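Local coordinates for protein Asp/Glu-specific dipeptidyl-peptidase (PDB 5JXF) that removes dipeptides from the N terminus of oligopeptides as a serine peptidase, with strict specificity for Asp or Glu at the P1 position, at residues Glu410-Asn415 with Leu421-Tyr426; Lys414-Leu419 with Ser498-Ser503; Glu445-Ser450 with Ala513-Asp518. All blocks are in the same frame, centred on the assembly; numbering follows the deposited sequence.

Contact 1: residues Glu410-Asn415 with Leu421-Tyr426; sequences EVVVKN and LGYKLY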
ATOM      1  N   GLU A 410       6.438  17.941 -24.712  1.00 62.20           N
ATOM      2  CA  GLU A 410       6.888  17.571 -23.370  1.00 67.33           C
ATOM      3  C   GLU A 410       8.358  17.902 -23.187  1.00 69.67           C
ATOM      4  O   GLU A 410       8.778  18.298 -22.103  1.00 76.98           O
ATOM      5  CB  GLU A 410       6.634  16.084 -23.083  1.00 65.85           C
ATOM      6  CG  GLU A 410       5.181  15.760 -22.730  1.00 70.34           C
ATOM      7  CD  GLU A 410       4.761  16.253 -21.341  1.00 73.45           C
ATOM      8  OE1 GLU A 410       5.573  16.186 -20.390  1.00 70.23           O
ATOM      9  OE2 GLU A 410       3.607  16.709 -21.196  1.00 71.52           O
ATOM     10  N   VAL A 411       9.132  17.774 -24.253  1.00 70.32           N
ATOM     11  CA  VAL A 411      10.578  17.875 -24.121  1.00 76.18           C
ATOM     12  C   VAL A 411      11.080  19.286 -24.394  1.00 79.54           C
ATOM     13  O   VAL A 411      11.950  19.794 -23.685  1.00 84.42           O
ATOM     14  CB  VAL A 411      11.285  16.872 -25.048  1.00 79.69           C
ATOM     15  CG1 VAL A 411      12.773  17.171 -25.131  1.00 80.88           C
ATOM     16  CG2 VAL A 411      11.044  15.444 -24.552  1.00 74.92           C
ATOM     17  N   VAL A 412      10.515  19.933 -25.404  1.00 79.10           N
ATOM     18  CA  VAL A 412      10.970  21.263 -25.782  1.00 79.40           C
ATOM     19  C   VAL A 412      10.155  22.373 -25.105  1.00 79.90           C
ATOM     20  O   VAL A 412      10.720  23.356 -24.621  1.00 71.10           O
ATOM     21  CB  VAL A 412      10.923  21.436 -27.309  1.00 79.03           C
ATOM     22  CG1 VAL A 412      11.324  22.847 -27.703  1.00 76.87           C
ATOM     23  CG2 VAL A 412      11.827  20.411 -27.970  1.00 80.55           C
ATOM     24  N   VAL A 413       8.837  22.202 -25.046  1.00 78.89           N
ATOM     25  CA  VAL A 413       7.951  23.245 -24.533  1.00 79.61           C
ATOM     26  C   VAL A 413       7.816  23.282 -22.999  1.00 83.65           C
ATOM     27  O   VAL A 413       7.774  24.361 -22.396  1.00 86.40           O
ATOM     28  CB  VAL A 413       6.540  23.098 -25.141  1.00 80.07           C
ATOM     29  CG1 VAL A 413       5.600  24.171 -24.605  1.00 77.81           C
ATOM     30  CG2 VAL A 413       6.613  23.149 -26.658  1.00 78.05           C
ATOM     31  N   LYS A 414       7.754  22.117 -22.362  1.00 77.45           N
ATOM     32  CA  LYS A 414       7.362  22.070 -20.957  1.00 72.99           C
ATOM     33  C   LYS A 414       8.468  21.675 -19.959  1.00 76.08           C
ATOM     34  O   LYS A 414       8.648  22.362 -18.958  1.00 78.21           O
ATOM     35  CB  LYS A 414       6.153  21.137 -20.810  1.00 72.68           C
ATOM     36  CG  LYS A 414       5.059  21.463 -21.829  1.00 81.83           C
ATOM     37  CD  LYS A 414       3.646  21.059 -21.402  1.00 87.21           C
ATOM     38  CE  LYS A 414       2.622  21.650 -22.392  1.00 87.42           C
ATOM     39  NZ  LYS A 414       1.317  20.934 -22.458  1.00 85.49           N
ATOM     40  N   ASN A 415       9.212  20.601 -20.211  1.00 75.85           N
ATOM     41  CA  ASN A 415      10.096  20.077 -19.159  1.00 75.49           C
ATOM     42  C   ASN A 415      11.543  20.575 -19.146  1.00 76.40           C
ATOM     43  O   ASN A 415      12.160  20.663 -18.083  1.00 79.34           O
ATOM     44  CB  ASN A 415      10.113  18.561 -19.219  1.00 77.09           C
ATOM     45  CG  ASN A 415       8.794  17.956 -18.831  1.00 83.71           C
ATOM     46  OD1 ASN A 415       8.571  17.630 -17.665  1.00 91.65           O
ATOM     47  ND2 ASN A 415       7.910  17.790 -19.805  1.00 81.29           N
ATOM     48  N   LEU A 421      12.505  28.341 -23.279  1.00 77.59           N
ATOM     49  CA  LEU A 421      12.725  29.757 -23.542  1.00 79.00           C
ATOM     50  C   LEU A 421      13.104  29.970 -25.005  1.00 78.92           C
ATOM     51  O   LEU A 421      12.691  30.953 -25.633  1.00 79.71           O
ATOM     52  CB  LEU A 421      13.804  30.329 -22.621  1.00 76.31           C
ATOM     53  CG  LEU A 421      14.059  31.825 -22.839  1.00 78.81           C
ATOM     54  CD1 LEU A 421      12.817  32.643 -22.517  1.00 72.16           C
ATOM     55  CD2 LEU A 421      15.257  32.317 -22.035  1.00 81.60           C
ATOM     56  N   GLY A 422      13.881  29.038 -25.544  1.00 73.76           N
ATOM     57  CA  GLY A 422      14.272  29.083 -26.939  1.00 76.21           C
ATOM     58  C   GLY A 422      13.072  29.010 -27.859  1.00 75.90           C
ATOM     59  O   GLY A 422      12.987  29.748 -28.836  1.00 76.09           O
ATOM     60  N   TYR A 423      12.133  28.125 -27.541  1.00 75.36           N
ATOM     61  CA  TYR A 423      10.935  27.970 -28.360  1.00 75.48           C
ATOM     62  C   TYR A 423      10.015  29.198 -28.326  1.00 74.93           C
ATOM     63  O   TYR A 423       9.210  29.401 -29.242  1.00 70.84           O
ATOM     64  CB  TYR A 423      10.151  26.734 -27.923  1.00 74.00           C
ATOM     65  CG  TYR A 423       8.908  26.492 -28.747  1.00 76.27           C
ATOM     66  CD1 TYR A 423       8.997  26.177 -30.095  1.00 82.39           C
ATOM     67  CD2 TYR A 423       7.646  26.604 -28.186  1.00 78.03           C
ATOM     68  CE1 TYR A 423       7.864  25.961 -30.853  1.00 79.55           C
ATOM     69  CE2 TYR A 423       6.513  26.389 -28.933  1.00 75.11           C
ATOM     70  CZ  TYR A 423       6.628  26.065 -30.266  1.00 77.48           C
ATOM     71  OH  TYR A 423       5.495  25.850 -31.019  1.00 78.68           O
ATOM     72  N   LYS A 424      10.117  30.010 -27.276  1.00 74.01           N
ATOM     73  CA  LYS A 424       9.337  31.247 -27.234  1.00 73.84           C
ATOM     74  C   LYS A 424       9.952  32.293 -28.155  1.00 77.44           C
ATOM     75  O   LYS A 424       9.238  33.108 -28.733  1.00 74.16           O
ATOM     76  CB  LYS A 424       9.232  31.791 -25.814  1.00 70.83           C
ATOM     77  CG  LYS A 424       8.388  30.937 -24.889  1.00 70.32           C
ATOM     78  CD  LYS A 424       8.215  31.615 -23.551  1.00 71.40           C
ATOM     79  CE  LYS A 424       7.599  30.684 -22.525  1.00 72.63           C
ATOM     80  NZ  LYS A 424       7.390  31.443 -21.267  1.00 77.89           N
ATOM     81  N   LEU A 425      11.275  32.268 -28.289  1.00 78.55           N
ATOM     82  CA  LEU A 425      11.957  33.157 -29.217  1.00 76.22           C
ATOM     83  C   LEU A 425      11.562  32.756 -30.628  1.00 77.47           C
ATOM     84  O   LEU A 425      11.395  33.593 -31.515  1.00 76.19           O
ATOM     85  CB  LEU A 425      13.471  33.086 -29.035  1.00 78.02           C
ATOM     86  CG  LEU A 425      14.003  33.684 -27.732  1.00 80.41           C
ATOM     87  CD1 LEU A 425      15.513  33.540 -27.655  1.00 81.34           C
ATOM     88  CD2 LEU A 425      13.582  35.144 -27.577  1.00 80.47           C
ATOM     89  N   TYR A 426      11.393  31.457 -30.814  1.00 75.51           N
ATOM     90  CA  TYR A 426      10.948  30.918 -32.081  1.00 79.12           C
ATOM     91  C   TYR A 426       9.609  31.508 -32.497  1.00 79.87           C
ATOM     92  O   TYR A 426       9.419  31.904 -33.638  1.00 77.72           O
ATOM     93  CB  TYR A 426      10.838  29.411 -31.981  1.00 79.44           C
ATOM     94  CG  TYR A 426      10.510  28.722 -33.274  1.00 80.51           C
ATOM     95  CD1 TYR A 426      11.500  28.461 -34.218  1.00 83.92           C
ATOM     96  CD2 TYR A 426       9.212  28.302 -33.543  1.00 79.39           C
ATOM     97  CE1 TYR A 426      11.202  27.810 -35.406  1.00 83.42           C
ATOM     98  CE2 TYR A 426       8.903  27.650 -34.724  1.00 82.37           C
ATOM     99  CZ  TYR A 426       9.900  27.408 -35.649  1.00 82.66           C
ATOM    100  OH  TYR A 426       9.589  26.755 -36.815  1.00 81.80           O
TER
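The phenol ring of Tyr423 is the flat group here, and a methyl from each of two valines approaches it obliquely, neither squarely over a face nor squarely at an edge. Val413 supplies the nearer one: its CG2 meets the CD2-CE2 bond of the ring, 3.9 Å from Tyr423 CD2 and 4.0 Å from CE2. Val412 touches further back, its CG1 reaching Tyr423 CB at 4.1 Å, where the two side chains run nearly perpendicular to one another. With CG set anti to its backbone N (chi1 -179°), the tyrosine swings its ring across to helix 386-415. Phe408, earlier on that helix, meets the same ring edge to face. The closest backbone approach points the same way: the CA atoms of Val413 and Tyr423 are 6.8 Å apart, near the short break between helices 386-415 and 417-435, and Val413 O is hydrogen-bonded to Ser420 OG in the first turn of helix 417-435. Residues 410-415 form a wider, pi-type turn, seen in the 3.0 Å bond from Asn415 N to Glu410 O. Asn415 ND2 approaches the same carbonyl, although that contact is modelled too short for its length to be trusted, and ND2 also meets Glu410 OE1 at 2.9 Å from above the carboxylate plane. Glu410 OE1 is shared further with Arg313 in a salt bridge. Glu410 and Asn415 are thus engaged with each other and toward helix 295-325, while Val412, Val413 and Tyr423 meet by apolar packing, with the Val413 O-Ser420 OG bond as the directional link beside them.

Contact 2: residues Lys414-Leu419 with Ser498-Ser503; sequences KNTELL and SIYSKS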
ATOM      1  N   LYS A 414       7.754  22.117 -22.362  1.00 77.45           N
ATOM      2  CA  LYS A 414       7.362  22.070 -20.957  1.00 72.99           C
ATOM      3  C   LYS A 414       8.468  21.675 -19.959  1.00 76.08           C
ATOM      4  O   LYS A 414       8.648  22.362 -18.958  1.00 78.21           O
ATOM      5  CB  LYS A 414       6.153  21.137 -20.810  1.00 72.68           C
ATOM      6  CG  LYS A 414       5.059  21.463 -21.829  1.00 81.83           C
ATOM      7  CD  LYS A 414       3.646  21.059 -21.402  1.00 87.21           C
ATOM      8  CE  LYS A 414       2.622  21.650 -22.392  1.00 87.42           C
ATOM      9  NZ  LYS A 414       1.317  20.934 -22.458  1.00 85.49           N
ATOM     10  N   ASN A 415       9.212  20.601 -20.211  1.00 75.85           N
ATOM     11  CA  ASN A 415      10.096  20.077 -19.159  1.00 75.49           C
ATOM     12  C   ASN A 415      11.543  20.575 -19.146  1.00 76.40           C
ATOM     13  O   ASN A 415      12.160  20.663 -18.083  1.00 79.34           O
ATOM     14  CB  ASN A 415      10.113  18.561 -19.219  1.00 77.09           C
ATOM     15  CG  ASN A 415       8.794  17.956 -18.831  1.00 83.71           C
ATOM     16  OD1 ASN A 415       8.571  17.630 -17.665  1.00 91.65           O
ATOM     17  ND2 ASN A 415       7.910  17.790 -19.805  1.00 81.29           N
ATOM     18  N   THR A 416      12.095  20.865 -20.320  1.00 77.61           N
ATOM     19  CA  THR A 416      13.436  21.439 -20.412  1.00 76.73           C
ATOM     20  C   THR A 416      13.348  22.954 -20.533  1.00 79.71           C
ATOM     21  O   THR A 416      12.922  23.479 -21.570  1.00 80.58           O
ATOM     22  CB  THR A 416      14.204  20.896 -21.604  1.00 74.61           C
ATOM     23  OG1 THR A 416      14.026  19.477 -21.685  1.00 71.05           O
ATOM     24  CG2 THR A 416      15.674  21.235 -21.464  1.00 78.02           C
ATOM     25  N   GLU A 417      13.761  23.653 -19.483  1.00 73.71           N
ATOM     26  CA  GLU A 417      13.462  25.076 -19.350  1.00 80.15           C
ATOM     27  C   GLU A 417      14.225  25.944 -20.351  1.00 83.35           C
ATOM     28  O   GLU A 417      13.737  27.001 -20.745  1.00 81.23           O
ATOM     29  CB  GLU A 417      13.737  25.535 -17.911  1.00 82.87           C
ATOM     30  CG  GLU A 417      12.833  24.852 -16.873  1.00 83.15           C
ATOM     31  CD  GLU A 417      13.177  25.212 -15.434  1.00 88.55           C
ATOM     32  OE1 GLU A 417      12.440  26.028 -14.842  1.00 89.10           O
ATOM     33  OE2 GLU A 417      14.172  24.677 -14.890  1.00 90.44           O
ATOM     34  N   LEU A 418      15.405  25.500 -20.776  1.00 82.25           N
ATOM     35  CA  LEU A 418      16.176  26.253 -21.761  1.00 82.13           C
ATOM     36  C   LEU A 418      15.563  26.131 -23.157  1.00 79.57           C
ATOM     37  O   LEU A 418      15.474  27.114 -23.891  1.00 82.60           O
ATOM     38  CB  LEU A 418      17.636  25.795 -21.788  1.00 83.13           C
ATOM     39  CG  LEU A 418      18.525  26.493 -22.827  1.00 84.28           C
ATOM     40  CD1 LEU A 418      19.871  26.890 -22.234  1.00 84.21           C
ATOM     41  CD2 LEU A 418      18.731  25.628 -24.067  1.00 83.19           C
ATOM     42  N   LEU A 419      15.156  24.918 -23.518  1.00 75.59           N
ATOM     43  CA  LEU A 419      14.472  24.670 -24.780  1.00 74.54           C
ATOM     44  C   LEU A 419      13.151  25.431 -24.801  1.00 77.35           C
ATOM     45  O   LEU A 419      12.695  25.903 -25.845  1.00 75.80           O
ATOM     46  CB  LEU A 419      14.218  23.176 -24.972  1.00 73.93           C
ATOM     47  CG  LEU A 419      15.425  22.230 -24.889  1.00 75.84           C
ATOM     48  CD1 LEU A 419      14.998  20.812 -25.206  1.00 72.06           C
ATOM     49  CD2 LEU A 419      16.535  22.678 -25.830  1.00 84.09           C
ATOM     50  N   SER A 498      27.365  21.365 -22.062  1.00118.53           N
ATOM     51  CA  SER A 498      27.505  22.787 -22.290  1.00116.06           C
ATOM     52  C   SER A 498      27.062  23.219 -23.699  1.00118.95           C
ATOM     53  O   SER A 498      27.885  23.590 -24.527  1.00120.98           O
ATOM     54  CB  SER A 498      28.958  23.202 -22.041  1.00118.65           C
ATOM     55  N   ILE A 499      25.762  23.116 -23.970  1.00116.64           N
ATOM     56  CA  ILE A 499      25.075  24.074 -24.835  1.00114.67           C
ATOM     57  C   ILE A 499      24.590  25.122 -23.832  1.00110.64           C
ATOM     58  O   ILE A 499      24.153  26.209 -24.189  1.00110.55           O
ATOM     59  CB  ILE A 499      23.893  23.468 -25.637  1.00107.92           C
ATOM     60  CG1 ILE A 499      24.286  22.148 -26.296  1.00112.64           C
ATOM     61  CG2 ILE A 499      23.405  24.429 -26.708  1.00104.51           C
ATOM     62  CD1 ILE A 499      23.180  21.553 -27.167  1.00111.58           C
ATOM     63  N   TYR A 500      24.682  24.749 -22.555  1.00109.28           N
ATOM     64  CA  TYR A 500      24.506  25.661 -21.425  1.00107.35           C
ATOM     65  C   TYR A 500      25.820  26.404 -21.199  1.00110.18           C
ATOM     66  O   TYR A 500      25.940  27.218 -20.282  1.00107.46           O
ATOM     67  CB  TYR A 500      24.078  24.889 -20.169  1.00103.73           C
ATOM     68  CG  TYR A 500      22.664  24.357 -20.267  1.00 98.01           C
ATOM     69  CD1 TYR A 500      22.388  23.233 -21.033  1.00 97.04           C
ATOM     70  CD2 TYR A 500      21.614  24.962 -19.587  1.00 94.09           C
ATOM     71  CE1 TYR A 500      21.111  22.739 -21.145  1.00 97.32           C
ATOM     72  CE2 TYR A 500      20.321  24.468 -19.688  1.00 93.49           C
ATOM     73  CZ  TYR A 500      20.075  23.355 -20.473  1.00 92.05           C
ATOM     74  OH  TYR A 500      18.797  22.843 -20.591  1.00 85.15           O
ATOM     75  N   SER A 501      26.798  26.100 -22.056  1.00112.98           N
ATOM     76  CA  SER A 501      28.085  26.792 -22.100  1.00117.51           C
ATOM     77  C   SER A 501      27.890  28.276 -22.211  1.00115.24           C
ATOM     78  O   SER A 501      28.153  29.033 -21.284  1.00114.51           O
ATOM     79  CB  SER A 501      28.919  26.333 -23.295  1.00117.95           C
ATOM     80  OG  SER A 501      28.107  26.163 -24.446  1.00112.23           O
ATOM     81  N   LYS A 502      27.425  28.679 -23.381  1.00113.16           N
ATOM     82  CA  LYS A 502      27.347  30.079 -23.720  1.00110.85           C
ATOM     83  C   LYS A 502      26.192  30.348 -24.662  1.00109.82           C
ATOM     84  O   LYS A 502      26.231  31.269 -25.480  1.00112.71           O
ATOM     85  CB  LYS A 502      28.688  30.531 -24.300  1.00112.69           C
ATOM     86  CG  LYS A 502      29.444  31.528 -23.282  1.00100.80           C
ATOM     87  CD  LYS A 502      28.679  32.811 -23.277  1.00 97.69           C
ATOM     88  CE  LYS A 502      29.570  33.944 -22.662  1.00 95.61           C
ATOM     89  NZ  LYS A 502      28.771  35.157 -23.050  1.00 92.43           N
ATOM     90  N   SER A 503      25.170  29.508 -24.535  1.00108.56           N
ATOM     91  CA  SER A 503      23.828  29.961 -24.833  1.00103.18           C
ATOM     92  C   SER A 503      23.595  31.063 -23.834  1.00102.54           C
ATOM     93  O   SER A 503      24.033  30.983 -22.683  1.00101.62           O
ATOM     94  CB  SER A 503      22.766  28.871 -24.690  1.00101.53           C
ATOM     95  OG  SER A 503      21.463  29.438 -24.693  1.00101.29           O
TER
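Tyr500 OH and Leu418 N meet at one carboxylate oxygen, Asp463 OD2, to which both are hydrogen-bonded. The neighbouring OD1 of Asp463 receives Glu417 N, so one acid of helix 460-477 binds the first N-H groups of helix 417-435 and holds the tyrosine beside them. The negative charge of Asp463 would probably be favoured by the N-terminal end of helix 417-435. Carbon hems the hydroxyl on two other approaches, Tyr500 OH lying 3.4 Å from Leu418 CB and 3.6 Å from Thr416 CG2. Thr416 occupies the N-cap position but makes no capping bond; its OG1 is hydrogen-bonded to Val411 O instead. The ring itself lies under Leu418: CD1 stands over one face, 3.9 Å from the Tyr500 ring centroid and 25° off the normal, a CH-pi contact displaced toward the rim, with CE2 the nearest ring atom to CD1 at 3.5 Å. As in other S46 peptidases, a chymotrypsin-like core carries a largely helical domain, and this buried contact joins the start of one of its helices to the long loop between helices 460-477 and 508-514. Leu418 reaches the ring with CG anti to the backbone N, and its chi2 of 136°, off a staggered value, goes with CD1 over the ring. Val506 touches both Leu418 and Tyr500. On the loop side, Ser503 OG approaches Leu418 CD1 to 3.9 Å, yet its polar partners are Asp529 OD1 and Leu505 N. Two residues earlier, Ser501 OG donates to Ser498 O at 2.6 Å from well above the carbonyl plane, closing a tight bend within the loop.

Contact 3: residues Glu445-Ser450 with Ala513-Asp518; sequences ENLIKS and ALLSGD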
ATOM      1  N   GLU A 445       9.566  42.906 -25.657  1.00 87.62           N
ATOM      2  CA  GLU A 445       9.751  43.622 -24.397  1.00 87.65           C
ATOM      3  C   GLU A 445       8.839  43.042 -23.329  1.00 86.40           C
ATOM      4  O   GLU A 445       9.174  43.046 -22.144  1.00 84.54           O
ATOM      5  CB  GLU A 445       9.480  45.127 -24.556  1.00 89.93           C
ATOM      6  CG  GLU A 445      10.464  45.886 -25.454  1.00 93.90           C
ATOM      7  CD  GLU A 445      11.916  45.758 -25.009  1.00100.24           C
ATOM      8  OE1 GLU A 445      12.183  45.759 -23.786  1.00102.77           O
ATOM      9  OE2 GLU A 445      12.799  45.665 -25.890  1.00104.61           O
ATOM     10  N   ASN A 446       7.685  42.540 -23.750  1.00 86.02           N
ATOM     11  CA  ASN A 446       6.782  41.885 -22.820  1.00 82.04           C
ATOM     12  C   ASN A 446       7.320  40.513 -22.421  1.00 78.92           C
ATOM     13  O   ASN A 446       7.134  40.072 -21.285  1.00 76.81           O
ATOM     14  CB  ASN A 446       5.381  41.761 -23.419  1.00 84.99           C
ATOM     15  CG  ASN A 446       4.412  41.062 -22.482  1.00 90.61           C
ATOM     16  OD1 ASN A 446       4.215  39.848 -22.565  1.00 93.67           O
ATOM     17  ND2 ASN A 446       3.811  41.824 -21.570  1.00 88.55           N
ATOM     18  N   LEU A 447       7.996  39.844 -23.353  1.00 80.08           N
ATOM     19  CA  LEU A 447       8.620  38.556 -23.067  1.00 77.69           C
ATOM     20  C   LEU A 447       9.763  38.706 -22.072  1.00 79.17           C
ATOM     21  O   LEU A 447       9.944  37.864 -21.191  1.00 74.52           O
ATOM     22  CB  LEU A 447       9.141  37.895 -24.344  1.00 74.62           C
ATOM     23  CG  LEU A 447      10.004  36.652 -24.087  1.00 73.56           C
ATOM     24  CD1 LEU A 447       9.167  35.489 -23.553  1.00 68.72           C
ATOM     25  CD2 LEU A 447      10.773  36.253 -25.328  1.00 73.12           C
ATOM     26  N   ILE A 448      10.530  39.784 -22.216  1.00 80.40           N
ATOM     27  CA  ILE A 448      11.652  40.053 -21.321  1.00 81.18           C
ATOM     28  C   ILE A 448      11.204  40.349 -19.886  1.00 79.76           C
ATOM     29  O   ILE A 448      11.806  39.859 -18.936  1.00 78.17           O
ATOM     30  CB  ILE A 448      12.497  41.231 -21.836  1.00 83.17           C
ATOM     31  CG1 ILE A 448      13.089  40.897 -23.207  1.00 83.30           C
ATOM     32  CG2 ILE A 448      13.595  41.576 -20.838  1.00 83.80           C
ATOM     33  CD1 ILE A 448      13.807  42.058 -23.866  1.00 80.72           C
ATOM     34  N   LYS A 449      10.149  41.142 -19.721  1.00 79.35           N
ATOM     35  CA  LYS A 449       9.681  41.475 -18.380  1.00 82.50           C
ATOM     36  C   LYS A 449       9.007  40.269 -17.724  1.00 81.52           C
ATOM     37  O   LYS A 449       8.868  40.212 -16.501  1.00 81.66           O
ATOM     38  CB  LYS A 449       8.725  42.679 -18.407  1.00 83.99           C
ATOM     39  CG  LYS A 449       7.421  42.458 -19.161  1.00 83.63           C
ATOM     40  N   SER A 450       8.599  39.300 -18.533  1.00 78.94           N
ATOM     41  CA  SER A 450       7.930  38.123 -17.995  1.00 77.19           C
ATOM     42  C   SER A 450       8.936  37.020 -17.684  1.00 75.49           C
ATOM     43  O   SER A 450       8.627  36.076 -16.961  1.00 78.54           O
ATOM     44  CB  SER A 450       6.872  37.602 -18.964  1.00 76.04           C
ATOM     45  OG  SER A 450       7.477  36.988 -20.085  1.00 77.63           O
ATOM     46  N   ALA A 513      20.596  40.939 -23.112  1.00 91.29           N
ATOM     47  CA  ALA A 513      21.602  41.413 -24.058  1.00 96.06           C
ATOM     48  C   ALA A 513      21.345  40.852 -25.451  1.00 98.87           C
ATOM     49  O   ALA A 513      21.573  41.528 -26.458  1.00100.45           O
ATOM     50  CB  ALA A 513      23.003  41.034 -23.581  1.00 97.01           C
ATOM     51  N   LEU A 514      20.873  39.609 -25.494  1.00 95.24           N
ATOM     52  CA  LEU A 514      20.555  38.945 -26.749  1.00 94.03           C
ATOM     53  C   LEU A 514      19.418  39.666 -27.473  1.00 94.45           C
ATOM     54  O   LEU A 514      19.388  39.713 -28.701  1.00 96.78           O
ATOM     55  CB  LEU A 514      20.180  37.486 -26.493  1.00 89.92           C
ATOM     56  CG  LEU A 514      20.050  36.536 -27.684  1.00 91.22           C
ATOM     57  CD1 LEU A 514      21.401  36.310 -28.355  1.00 93.65           C
ATOM     58  CD2 LEU A 514      19.440  35.219 -27.228  1.00 92.27           C
ATOM     59  N   LEU A 515      18.500  40.239 -26.697  1.00 91.68           N
ATOM     60  CA  LEU A 515      17.299  40.875 -27.239  1.00 89.83           C
ATOM     61  C   LEU A 515      17.385  42.404 -27.183  1.00 90.17           C
ATOM     62  O   LEU A 515      16.372  43.105 -27.269  1.00 88.54           O
ATOM     63  CB  LEU A 515      16.059  40.378 -26.489  1.00 83.52           C
ATOM     64  CG  LEU A 515      15.527  38.981 -26.840  1.00 86.65           C
ATOM     65  CD1 LEU A 515      16.546  37.865 -26.618  1.00 89.23           C
ATOM     66  CD2 LEU A 515      14.257  38.691 -26.055  1.00 86.62           C
ATOM     67  N   SER A 516      18.604  42.911 -27.043  1.00 90.34           N
ATOM     68  CA  SER A 516      18.840  44.343 -26.956  1.00 94.52           C
ATOM     69  C   SER A 516      19.078  44.922 -28.346  1.00 97.52           C
ATOM     70  O   SER A 516      20.034  44.545 -29.023  1.00100.04           O
ATOM     71  CB  SER A 516      20.035  44.626 -26.043  1.00 97.20           C
ATOM     72  OG  SER A 516      20.095  45.990 -25.674  1.00 99.73           O
ATOM     73  N   GLY A 517      18.201  45.827 -28.774  1.00 98.28           N
ATOM     74  CA  GLY A 517      18.347  46.475 -30.069  1.00102.19           C
ATOM     75  C   GLY A 517      17.113  46.443 -30.957  1.00102.78           C
ATOM     76  O   GLY A 517      16.014  46.120 -30.505  1.00100.90           O
ATOM     77  N   ASP A 518      17.301  46.781 -32.231  1.00108.00           N
ATOM     78  CA  ASP A 518      16.205  46.805 -33.202  1.00109.01           C
ATOM     79  C   ASP A 518      15.752  45.391 -33.576  1.00109.20           C
ATOM     80  O   ASP A 518      16.392  44.410 -33.197  1.00109.05           O
ATOM     81  CB  ASP A 518      16.617  47.582 -34.457  1.00111.98           C
ATOM     82  CG  ASP A 518      17.894  47.047 -35.082  1.00116.19           C
ATOM     83  OD1 ASP A 518      18.393  45.996 -34.617  1.00118.07           O
ATOM     84  OD2 ASP A 518      18.390  47.664 -36.050  1.00117.14           O
TER
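Ile448 lies along Leu515, the two side chains sliding past each other in opposite directions. The overlap shows in two pairs: Ile448 CG1 is 3.8 Å from Leu515 CD2, and Ile448 CD1 is 3.8 Å from Leu515 CB, so the tip of the isoleucine reaches the base of the leucine. Ile448 achieves this with CG1 anti to its carbonyl carbon (chi1 -62°) and the chain then extended. Leu447, one residue earlier on helix 437-450, offers CD2 to Leu515 CD2 at a looser 4.3 Å. Leu515 is the first residue to leave helical backbone angles after helix 508-514, and its side chain is directed at helix 437-450, where Leu425 of helix 417-435 also packs against it. Two backbone carbonyls make polar links beside the apolar patch: Leu515 O meets Lys444 NZ, and Ile448 O meets Tyr508 OH, hydrogen bonds that bridge the same pair of helical elements. Ser450 OG, for its part, donates to Leu447 O at 2.8 Å. The contact itself is dispersion packing of branched aliphatic groups, with the two flanking hydrogen bonds supplying the directional part.

From the N terminus, contact 1 closes the shortest loop, folding the start of helix 417-435 back on the end of helix 386-415 across only five residues. Contact 2 begins from the same region, sharing Lys414 and Asn415, but spans 78 residues to the loop before helix 508-514. Contact 3 opens within that span, at 445-450, and closes beyond it, at 513-518, so contacts 2 and 3 cross, while contacts 1 and 3 follow in series. Leu425 of 421-426 packs on Leu447, and Leu419 backs onto Val412. Together the contacts tie helices 386-415, 417-435, 437-450 and 508-514 and the loop between 460-477 and 508-514, all on the same side of the chain's centre, away from the annotated sites.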